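Local coordinates for protein 3-methylaspartate ammonia-lyase (Citrobacter amalonaticus, PDB 1KKO) that catalyses the reversible, magnesium-dependent anti elimination of ammonia from L-threo-3-methylaspartate to give mesaconate, as a homodimeric lyase of the enolase superfamily, at residues L270-K281 with G301-W309. Residues are numbered along the deposited sequence; the frame is centred on the assembly and turned at random.
Sequences LYIEGPVDAGNK and GVKIVADEW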
# COMPACT_ATOMS: atom_id res chain seq x y z
N LEU A 270 -21.86 -14.14 10.29
CA LEU A 270 -21.62 -12.86 10.93
C LEU A 270 -20.75 -13.01 12.16
O LEU A 270 -20.97 -13.88 13.01
CB LEU A 270 -22.96 -12.21 11.30
CG LEU A 270 -22.89 -10.86 12.02
CD1 LEU A 270 -22.29 -9.78 11.12
CD2 LEU A 270 -24.28 -10.44 12.50
N TYR A 271 -19.75 -12.13 12.23
CA TYR A 271 -18.85 -12.02 13.37
C TYR A 271 -18.90 -10.58 13.89
O TYR A 271 -18.84 -9.64 13.09
CB TYR A 271 -17.42 -12.31 12.95
CG TYR A 271 -17.08 -13.76 12.74
CD1 TYR A 271 -17.57 -14.47 11.66
CD2 TYR A 271 -16.23 -14.41 13.61
CE1 TYR A 271 -17.25 -15.81 11.47
CE2 TYR A 271 -15.87 -15.75 13.42
CZ TYR A 271 -16.38 -16.44 12.35
OH TYR A 271 -16.03 -17.76 12.15
N ILE A 272 -18.98 -10.44 15.21
CA ILE A 272 -18.93 -9.12 15.84
C ILE A 272 -17.71 -9.07 16.74
O ILE A 272 -17.58 -9.85 17.68
CB ILE A 272 -20.20 -8.85 16.67
CG1 ILE A 272 -21.45 -8.84 15.78
CG2 ILE A 272 -20.06 -7.53 17.45
CD1 ILE A 272 -21.50 -7.75 14.73
N GLU A 273 -16.79 -8.17 16.42
CA GLU A 273 -15.56 -8.01 17.18
C GLU A 273 -15.69 -6.90 18.21
O GLU A 273 -16.31 -5.87 17.96
CB GLU A 273 -14.38 -7.73 16.23
CG GLU A 273 -13.04 -7.59 16.94
CD GLU A 273 -11.84 -7.62 16.02
OE1 GLU A 273 -12.00 -7.51 14.79
OE2 GLU A 273 -10.72 -7.74 16.53
N GLY A 274 -15.12 -7.15 19.38
CA GLY A 274 -15.13 -6.17 20.45
C GLY A 274 -16.50 -5.71 20.91
O GLY A 274 -16.75 -4.52 21.00
N PRO A 275 -17.42 -6.62 21.21
CA PRO A 275 -18.76 -6.17 21.59
C PRO A 275 -18.79 -5.28 22.84
O PRO A 275 -19.63 -4.37 22.91
CB PRO A 275 -19.50 -7.49 21.84
CG PRO A 275 -18.45 -8.47 22.12
CD PRO A 275 -17.32 -8.09 21.20
N VAL A 276 -17.90 -5.54 23.79
CA VAL A 276 -17.82 -4.79 25.03
C VAL A 276 -16.37 -4.51 25.34
O VAL A 276 -15.48 -5.18 24.83
CB VAL A 276 -18.42 -5.60 26.19
CG1 VAL A 276 -19.85 -5.96 25.91
CG2 VAL A 276 -17.59 -6.85 26.42
N ASP A 277 -16.12 -3.48 26.15
CA ASP A 277 -14.78 -3.20 26.65
C ASP A 277 -14.89 -3.01 28.16
O ASP A 277 -15.28 -1.94 28.64
CB ASP A 277 -14.19 -1.96 26.00
CG ASP A 277 -12.80 -1.65 26.50
OD1 ASP A 277 -12.31 -2.33 27.43
OD2 ASP A 277 -12.11 -0.72 26.03
N ALA A 278 -14.55 -4.05 28.90
CA ALA A 278 -14.64 -4.04 30.36
C ALA A 278 -13.50 -3.29 31.04
O ALA A 278 -13.51 -3.15 32.26
CB ALA A 278 -14.70 -5.47 30.88
N GLY A 279 -12.52 -2.82 30.27
CA GLY A 279 -11.47 -1.97 30.82
C GLY A 279 -10.27 -2.63 31.45
O GLY A 279 -9.33 -1.96 31.89
N ASN A 280 -10.29 -3.95 31.51
CA ASN A 280 -9.15 -4.70 32.01
C ASN A 280 -9.32 -6.13 31.55
O ASN A 280 -10.41 -6.55 31.20
CB ASN A 280 -9.03 -4.62 33.54
CG ASN A 280 -10.21 -5.21 34.25
OD1 ASN A 280 -10.37 -6.42 34.30
ND2 ASN A 280 -11.06 -4.35 34.81
N LYS A 281 -8.23 -6.86 31.56
CA LYS A 281 -8.21 -8.20 31.05
C LYS A 281 -9.11 -9.20 31.80
O LYS A 281 -9.94 -9.85 31.17
CB LYS A 281 -6.76 -8.66 30.98
CG LYS A 281 -6.57 -10.03 30.51
CD LYS A 281 -5.11 -10.37 30.64
CE LYS A 281 -4.89 -11.83 30.47
NZ LYS A 281 -3.47 -12.18 30.67
N GLY A 301 -26.22 -18.18 15.59
CA GLY A 301 -25.09 -18.54 14.75
C GLY A 301 -24.07 -17.42 14.66
O GLY A 301 -23.07 -17.56 13.95
N VAL A 302 -24.31 -16.32 15.36
CA VAL A 302 -23.40 -15.17 15.32
C VAL A 302 -22.24 -15.42 16.26
O VAL A 302 -22.41 -15.90 17.37
CB VAL A 302 -24.11 -13.85 15.70
CG1 VAL A 302 -23.14 -12.67 15.57
CG2 VAL A 302 -25.33 -13.62 14.83
N LYS A 303 -21.04 -15.06 15.82
CA LYS A 303 -19.84 -15.29 16.62
C LYS A 303 -19.24 -13.98 17.12
O LYS A 303 -19.44 -12.95 16.51
CB LYS A 303 -18.82 -16.07 15.79
CG LYS A 303 -19.24 -17.51 15.52
CD LYS A 303 -18.25 -18.21 14.63
CE LYS A 303 -18.62 -19.65 14.35
NZ LYS A 303 -17.71 -20.22 13.32
N ILE A 304 -18.52 -14.04 18.24
CA ILE A 304 -17.84 -12.84 18.75
C ILE A 304 -16.32 -13.05 18.77
O ILE A 304 -15.82 -14.17 18.90
CB ILE A 304 -18.38 -12.35 20.12
CG1 ILE A 304 -18.20 -13.40 21.22
CG2 ILE A 304 -19.83 -11.91 19.98
CD1 ILE A 304 -18.41 -12.86 22.63
N VAL A 305 -15.63 -11.93 18.61
CA VAL A 305 -14.19 -11.89 18.50
C VAL A 305 -13.59 -11.02 19.61
O VAL A 305 -13.98 -9.86 19.77
CB VAL A 305 -13.76 -11.28 17.14
CG1 VAL A 305 -12.26 -11.42 16.94
CG2 VAL A 305 -14.52 -11.92 16.00
N ALA A 306 -12.64 -11.57 20.36
CA ALA A 306 -11.91 -10.80 21.36
C ALA A 306 -10.86 -9.96 20.68
O ALA A 306 -10.28 -10.34 19.67
CB ALA A 306 -11.27 -11.71 22.35
N ASP A 307 -10.58 -8.81 21.26
CA ASP A 307 -9.55 -7.92 20.73
C ASP A 307 -8.94 -7.13 21.88
O ASP A 307 -7.83 -7.42 22.32
CB ASP A 307 -10.16 -7.03 19.66
CG ASP A 307 -9.19 -6.02 19.11
OD1 ASP A 307 -7.96 -6.23 19.17
OD2 ASP A 307 -9.60 -4.98 18.56
N GLU A 308 -9.68 -6.14 22.39
CA GLU A 308 -9.21 -5.33 23.50
C GLU A 308 -8.81 -6.22 24.69
O GLU A 308 -9.54 -7.13 25.08
CB GLU A 308 -10.30 -4.35 23.97
CG GLU A 308 -10.89 -3.43 22.91
CD GLU A 308 -12.11 -3.99 22.19
OE1 GLU A 308 -12.28 -5.23 22.13
OE2 GLU A 308 -12.92 -3.17 21.68
N TRP A 309 -7.65 -5.91 25.26
CA TRP A 309 -7.07 -6.57 26.44
C TRP A 309 -6.50 -7.95 26.12
O TRP A 309 -6.03 -8.63 27.03
CB TRP A 309 -8.06 -6.61 27.61
CG TRP A 309 -8.49 -5.22 27.93
CD1 TRP A 309 -9.69 -4.66 27.64
CD2 TRP A 309 -7.69 -4.18 28.49
NE1 TRP A 309 -9.71 -3.34 28.03
CE2 TRP A 309 -8.48 -3.02 28.56
CE3 TRP A 309 -6.39 -4.12 28.98
CZ2 TRP A 309 -8.01 -1.82 29.06
CZ3 TRP A 309 -5.92 -2.92 29.50
CH2 TRP A 309 -6.74 -1.79 29.53
O HOH W 1 -20.77 -16.70 12.53
O HOH W 2 -24.02 -15.75 11.47
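E273 packs against V305 with CB 3.7 Å from V305 CB, at the C-terminal end of two parallel neighbouring strands, 270-273 and 303-306. Four backbone bonds zip them together: K303 N to L270 O, I272 N to K303 O, V305 N to I272 O and G274 N to V305 O. On the E273 face the packing is tight. K303 lays CB over the Y271 ring, 4.0 Å from its centroid, then runs on extended so that NZ gives a 3.2 Å bond to Y271 OH; E354 pairs with both polar ends. V305 CG2 meets the edge of the same ring. With CG anti to the backbone N (chi1 -178°) and an extended chain, E273 carries OE2 to 3.6 Å from D307 OD2. Both carboxylates bind magnesium, as does D238, and the cation would offset their repulsion; H236 and Q329 also hold E273. Beyond the strands the loops are more open to solvent, though W309 still lies close against G279 and N280. There W309 NE1 donates in its ring plane to D277 OD1 at 2.9 Å, while G279 N reaches that oxygen from the opposite carboxylate face, closing an Asx turn. N280 CA sits over the indole six-membered ring, 4.0 Å from its centroid. This is a right-handed beta-alpha-beta unit of the TIM barrel: helix 281-298 links the strands, touching I304 and A306, with strands 234-238 and 327-330 flanking the pair.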